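Local coordinates for protein endoglucanase A (PDB 3IK2) that probably hydrolyses internal beta-1,4-glucosidic bonds of cellulose and related glucans, as a family 44 glycoside hydrolase with a TIM-like barrel, at residues 132-137 with 151-156; 428-433 with 444-449. All coordinates share one frame; numbering follows the deposited sequence.

Interaction 1. Residues 132-137 with 151-156; sequences EFNKNG and YMDEFV
Over one face of the Y151 ring runs the side chain of K135: its CG stands 3.7 Å from the ring centroid, 12° off the normal, a CH-pi contact in which the two side chains cross at about a right angle. A water that donates to K135 O makes a weak bond with Y151 OH. At M152 the parallel bridge of E132 with Y151, the N-cap, passes into the helix, M152 N bonding to E132 O at 3.0 Å; CG of M152 meets the edge of the F133 ring. D153 N donates to F133 O; with CG set between its own backbone N and carbonyl carbon (chi1 56°), the carboxylate turns back to the loop and takes K135 N on the syn side of OD2 at 2.9 Å, 27° out of its plane. E154 adds a salt bridge, OE2 to K135 NZ at 2.6 Å, reached by the extended lysine; S140 N also bonds to that oxygen, and P138 O to NZ. The Y151 side chain is about 5 Å from the bound calcium ion. The contact joins the end of strand 128-132 and the loop after it to the start of helix 152-163, with F133 resting on helix 198-215 and F155 on strand 99-103.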
loop_
_atom_site.group_PDB
_atom_site.type_symbol
_atom_site.label_atom_id
_atom_site.label_comp_id
_atom_site.label_asym_id
_atom_site.label_seq_id
_atom_site.Cartn_x
_atom_site.Cartn_y
_atom_site.Cartn_z
ATOM N N GLU A 132 -6.300 15.977 20.929
ATOM C CA GLU A 132 -5.572 15.399 22.052
ATOM C C GLU A 132 -5.611 13.896 21.920
ATOM O O GLU A 132 -6.608 13.344 21.456
ATOM C CB GLU A 132 -6.215 15.779 23.385
ATOM C CG GLU A 132 -6.415 17.262 23.596
ATOM C CD GLU A 132 -5.120 18.001 23.862
ATOM O OE1 GLU A 132 -5.106 19.213 23.632
ATOM O OE2 GLU A 132 -4.108 17.384 24.264
ATOM N N PHE A 133 -4.550 13.220 22.342
ATOM C CA PHE A 133 -4.520 11.744 22.274
ATOM C C PHE A 133 -5.347 11.017 23.359
ATOM O O PHE A 133 -6.024 10.005 23.090
ATOM C CB PHE A 133 -3.069 11.239 22.181
ATOM C CG PHE A 133 -2.343 11.717 20.932
ATOM C CD1 PHE A 133 -3.037 11.891 19.720
ATOM C CD2 PHE A 133 -0.982 11.982 20.964
ATOM C CE1 PHE A 133 -2.381 12.324 18.550
ATOM C CE2 PHE A 133 -0.312 12.409 19.822
ATOM C CZ PHE A 133 -1.010 12.578 18.601
ATOM N N ASN A 134 -5.316 11.565 24.564
ATOM C CA ASN A 134 -5.969 10.976 25.732
ATOM C C ASN A 134 -6.963 11.923 26.369
ATOM O O ASN A 134 -6.644 13.075 26.607
ATOM C CB ASN A 134 -4.907 10.568 26.745
ATOM C CG ASN A 134 -4.035 9.463 26.224
ATOM O OD1 ASN A 134 -4.458 8.302 26.186
ATOM N ND2 ASN A 134 -2.828 9.813 25.772
ATOM N N LYS A 135 -8.160 11.424 26.647
ATOM C CA LYS A 135 -9.235 12.255 27.203
ATOM C C LYS A 135 -9.029 12.507 28.674
ATOM O O LYS A 135 -9.373 13.579 29.173
ATOM C CB LYS A 135 -10.615 11.645 26.956
ATOM C CG LYS A 135 -11.762 12.659 27.063
ATOM C CD LYS A 135 -13.118 11.961 26.926
ATOM C CE LYS A 135 -14.278 12.925 27.148
ATOM N NZ LYS A 135 -15.617 12.301 26.900
ATOM N N ASN A 136 -8.454 11.527 29.371
ATOM C CA ASN A 136 -8.220 11.633 30.825
ATOM C C ASN A 136 -9.491 11.871 31.670
ATOM O O ASN A 136 -9.396 12.139 32.872
ATOM C CB ASN A 136 -7.120 12.673 31.177
ATOM C CG ASN A 136 -5.829 12.447 30.400
ATOM O OD1 ASN A 136 -5.181 11.399 30.538
ATOM N ND2 ASN A 136 -5.455 13.424 29.563
ATOM N N GLY A 137 -10.652 11.786 31.023
ATOM C CA GLY A 137 -11.939 11.557 31.667
ATOM C C GLY A 137 -12.637 10.376 30.968
ATOM O O GLY A 137 -12.102 9.807 30.006
ATOM N N TYR A 151 -10.748 13.864 20.811
ATOM C CA TYR A 151 -9.903 12.882 21.521
ATOM C C TYR A 151 -9.745 11.583 20.729
ATOM O O TYR A 151 -10.737 10.950 20.387
ATOM C CB TYR A 151 -10.484 12.581 22.934
ATOM C CG TYR A 151 -10.546 13.839 23.756
ATOM C CD1 TYR A 151 -9.444 14.239 24.537
ATOM C CD2 TYR A 151 -11.657 14.687 23.681
ATOM C CE1 TYR A 151 -9.469 15.434 25.257
ATOM C CE2 TYR A 151 -11.694 15.881 24.399
ATOM C CZ TYR A 151 -10.596 16.244 25.179
ATOM O OH TYR A 151 -10.619 17.420 25.880
ATOM N N MET A 152 -8.498 11.207 20.435
ATOM C CA MET A 152 -8.210 9.984 19.687
ATOM C C MET A 152 -8.570 8.690 20.416
ATOM O O MET A 152 -9.025 7.746 19.789
ATOM C CB MET A 152 -6.755 9.963 19.157
ATOM C CG MET A 152 -6.494 11.058 18.125
ATOM S SD MET A 152 -7.584 10.937 16.687
ATOM C CE MET A 152 -8.691 12.312 16.932
ATOM N N ASP A 153 -8.403 8.640 21.728
ATOM C CA ASP A 153 -8.793 7.412 22.453
ATOM C C ASP A 153 -10.297 7.188 22.397
ATOM O O ASP A 153 -10.761 6.064 22.259
ATOM C CB ASP A 153 -8.301 7.402 23.910
ATOM C CG ASP A 153 -8.755 8.613 24.721
ATOM O OD1 ASP A 153 -9.349 9.595 24.221
ATOM O OD2 ASP A 153 -8.460 8.586 25.909
ATOM N N GLU A 154 -11.044 8.281 22.502
ATOM C CA GLU A 154 -12.487 8.235 22.466
ATOM C C GLU A 154 -12.979 7.730 21.095
ATOM O O GLU A 154 -13.961 6.978 21.014
ATOM C CB GLU A 154 -13.044 9.625 22.800
ATOM C CG GLU A 154 -14.529 9.653 22.969
ATOM C CD GLU A 154 -15.015 10.912 23.634
ATOM O OE1 GLU A 154 -14.813 12.001 23.065
ATOM O OE2 GLU A 154 -15.589 10.804 24.748
ATOM N N PHE A 155 -12.257 8.131 20.045
ATOM C CA PHE A 155 -12.513 7.745 18.654
ATOM C C PHE A 155 -12.317 6.239 18.432
ATOM O O PHE A 155 -13.194 5.566 17.859
ATOM C CB PHE A 155 -11.570 8.591 17.758
ATOM C CG PHE A 155 -11.741 8.390 16.246
ATOM C CD1 PHE A 155 -12.824 7.683 15.702
ATOM C CD2 PHE A 155 -10.805 8.950 15.374
ATOM C CE1 PHE A 155 -12.942 7.513 14.273
ATOM C CE2 PHE A 155 -10.918 8.795 13.971
ATOM C CZ PHE A 155 -11.996 8.062 13.441
ATOM N N VAL A 156 -11.173 5.699 18.873
ATOM C CA VAL A 156 -10.861 4.297 18.647
ATOM C C VAL A 156 -11.881 3.493 19.453
ATOM O O VAL A 156 -12.461 2.521 18.950
ATOM C CB VAL A 156 -9.411 3.949 19.109
ATOM C CG1 VAL A 156 -9.088 2.488 18.846
ATOM C CG2 VAL A 156 -8.382 4.816 18.387
HETATM O O HOH W 1 -10.312 16.004 28.900
#

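Interaction 2. Residues 428-433 with 444-449; sequences STYASV and IVMNKN
The beta hairpin of strands 427-433 and 440-447 is held here by two antiparallel hydrogen-bonded pairs, S428 with M446 and Y430 with I444, and between them lies the non-hydrogen-bonded pair T429 with V445. M446 N reaches S428 O at 3.0 Å, and S428 N returns a longer bond to M446 O. In the second pair Y430 N and I444 O bond at 2.9 Å, and I444 N returns a bond of 2.8 Å to Y430 O. CA-H...O contacts run beside these bonds, the shorter from T429 CA to I444 O at 3.2 Å.

The side chains divide between two faces. On that of S428, Y430, I444 and M446, a bend about the CG-SD bond (chi3 -112°) turns the CE methyl of M446 to the edge of the Y430 ring, 3.8 Å from CE2, and equally close to S428 CB. On the other face CG2 of T429 lies alongside both methyls of V445, 4.1 Å from CG1. The two strands sit next to each other in a mixed sheet beside the barrel, flanked by strands 415-421 and 503-510. Helix 361-376 packs on the tyrosine face, where D369 OD1 is hydrogen-bonded to both Y430 OH and S428 OG, tying the sheet to that helix; V445, from the other face, touches F456 and F458 of strand 454-461.

Past the strand end, K448 swings back, bent at chi3, and a water bridges the two segments, donating to S428 OG at 2.8 Å and accepting from K448 NZ, which also bonds I424 O and Q305 OE1. N447 OD1 takes N449 N in an Asx turn, the amide N approaching from above the carbonyl plane.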
loop_
_atom_site.group_PDB
_atom_site.type_symbol
_atom_site.label_atom_id
_atom_site.label_comp_id
_atom_site.label_asym_id
_atom_site.label_seq_id
_atom_site.Cartn_x
_atom_site.Cartn_y
_atom_site.Cartn_z
ATOM N N SER A 428 8.831 -10.997 -16.166
ATOM C CA SER A 428 8.709 -11.238 -14.714
ATOM C C SER A 428 7.994 -12.555 -14.500
ATOM O O SER A 428 7.049 -12.845 -15.206
ATOM C CB SER A 428 7.945 -10.117 -14.011
ATOM O OG SER A 428 8.752 -8.970 -13.919
ATOM N N THR A 429 8.467 -13.358 -13.548
ATOM C CA THR A 429 7.865 -14.677 -13.246
ATOM C C THR A 429 7.775 -14.882 -11.731
ATOM O O THR A 429 8.756 -14.686 -11.011
ATOM C CB THR A 429 8.669 -15.883 -13.849
ATOM O OG1 THR A 429 10.009 -15.896 -13.308
ATOM C CG2 THR A 429 8.686 -15.838 -15.410
ATOM N N TYR A 430 6.585 -15.263 -11.271
ATOM C CA TYR A 430 6.322 -15.565 -9.862
ATOM C C TYR A 430 5.635 -16.914 -9.829
ATOM O O TYR A 430 4.787 -17.189 -10.656
ATOM C CB TYR A 430 5.460 -14.438 -9.187
ATOM C CG TYR A 430 6.123 -13.058 -9.323
ATOM C CD1 TYR A 430 7.177 -12.689 -8.495
ATOM C CD2 TYR A 430 5.733 -12.155 -10.331
ATOM C CE1 TYR A 430 7.821 -11.460 -8.645
ATOM C CE2 TYR A 430 6.351 -10.924 -10.471
ATOM C CZ TYR A 430 7.400 -10.590 -9.633
ATOM O OH TYR A 430 8.035 -9.375 -9.758
ATOM N N ALA A 431 6.033 -17.765 -8.900
ATOM C CA ALA A 431 5.348 -19.047 -8.678
ATOM C C ALA A 431 4.918 -19.152 -7.239
ATOM O O ALA A 431 5.629 -18.678 -6.334
ATOM C CB ALA A 431 6.258 -20.226 -9.062
ATOM N N SER A 432 3.759 -19.757 -7.014
ATOM C CA SER A 432 3.281 -19.984 -5.660
ATOM C C SER A 432 2.632 -21.358 -5.483
ATOM O O SER A 432 2.074 -21.957 -6.430
ATOM C CB SER A 432 2.284 -18.898 -5.225
ATOM O OG SER A 432 1.117 -18.967 -6.015
ATOM N N VAL A 433 2.679 -21.837 -4.248
ATOM C CA VAL A 433 1.964 -23.058 -3.901
ATOM C C VAL A 433 0.883 -22.641 -2.884
ATOM O O VAL A 433 0.921 -21.539 -2.371
ATOM C CB VAL A 433 2.983 -24.180 -3.468
ATOM C CG1 VAL A 433 2.392 -25.114 -2.508
ATOM C CG2 VAL A 433 3.508 -24.947 -4.705
ATOM N N ILE A 444 2.588 -16.590 -12.237
ATOM C CA ILE A 444 2.398 -15.342 -12.988
ATOM C C ILE A 444 3.577 -15.154 -13.915
ATOM O O ILE A 444 4.745 -15.206 -13.487
ATOM C CB ILE A 444 2.268 -14.088 -12.060
ATOM C CG1 ILE A 444 1.149 -14.278 -11.048
ATOM C CG2 ILE A 444 2.034 -12.780 -12.890
ATOM C CD1 ILE A 444 -0.247 -14.333 -11.662
ATOM N N VAL A 445 3.268 -14.946 -15.193
ATOM C CA VAL A 445 4.291 -14.749 -16.206
ATOM C C VAL A 445 3.872 -13.574 -17.075
ATOM O O VAL A 445 2.746 -13.542 -17.588
ATOM C CB VAL A 445 4.507 -16.047 -17.069
ATOM C CG1 VAL A 445 5.602 -15.842 -18.062
ATOM C CG2 VAL A 445 4.903 -17.197 -16.188
ATOM N N MET A 446 4.773 -12.601 -17.215
ATOM C CA MET A 446 4.544 -11.410 -18.041
ATOM C C MET A 446 5.696 -11.239 -19.035
ATOM O O MET A 446 6.875 -11.402 -18.689
ATOM C CB MET A 446 4.477 -10.104 -17.225
ATOM C CG MET A 446 3.409 -9.938 -16.148
ATOM S SD MET A 446 4.087 -8.829 -14.853
ATOM C CE MET A 446 4.227 -10.033 -13.520
ATOM N N ASN A 447 5.336 -10.831 -20.238
ATOM C CA ASN A 447 6.285 -10.440 -21.243
ATOM C C ASN A 447 6.259 -8.904 -21.322
ATOM O O ASN A 447 5.324 -8.321 -21.867
ATOM C CB ASN A 447 5.924 -11.126 -22.587
ATOM C CG ASN A 447 6.800 -10.669 -23.759
ATOM O OD1 ASN A 447 7.737 -9.901 -23.603
ATOM N ND2 ASN A 447 6.476 -11.160 -24.958
ATOM N N LYS A 448 7.277 -8.261 -20.752
ATOM C CA LYS A 448 7.375 -6.793 -20.752
ATOM C C LYS A 448 7.893 -6.237 -22.104
ATOM O O LYS A 448 7.929 -5.022 -22.307
ATOM C CB LYS A 448 8.249 -6.258 -19.576
ATOM C CG LYS A 448 7.894 -6.759 -18.150
ATOM C CD LYS A 448 8.860 -6.248 -17.048
ATOM C CE LYS A 448 10.093 -7.150 -16.895
ATOM N NZ LYS A 448 11.094 -6.663 -15.870
ATOM N N ASN A 449 8.285 -7.120 -23.017
ATOM C CA ASN A 449 8.782 -6.679 -24.307
ATOM C C ASN A 449 7.683 -6.034 -25.140
ATOM O O ASN A 449 6.530 -6.504 -25.186
ATOM C CB ASN A 449 9.510 -7.791 -25.098
ATOM C CG ASN A 449 10.413 -7.218 -26.188
ATOM O OD1 ASN A 449 9.956 -6.837 -27.274
ATOM N ND2 ASN A 449 11.697 -7.127 -25.887
HETATM O O HOH W 2 11.485 -8.396 -13.747
#

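Interaction 1 and interaction 2 lie on opposite sides of the chain's centre, their own centres 47 Å apart and their nearest atoms about 34 Å apart, so neither touches the other. They come in series along the chain: the 132-137 with 151-156 contact closes well before the 428-433 with 444-449 contact opens. The first belongs to the excursion between barrel strands 99-103 and 174-177, near the calcium site; the second belongs to the mixed sheet built largely from the C-terminal strands with the N-terminal strand 2-15. Helix 361-376, which runs between the last two barrel strands, packs on that sheet.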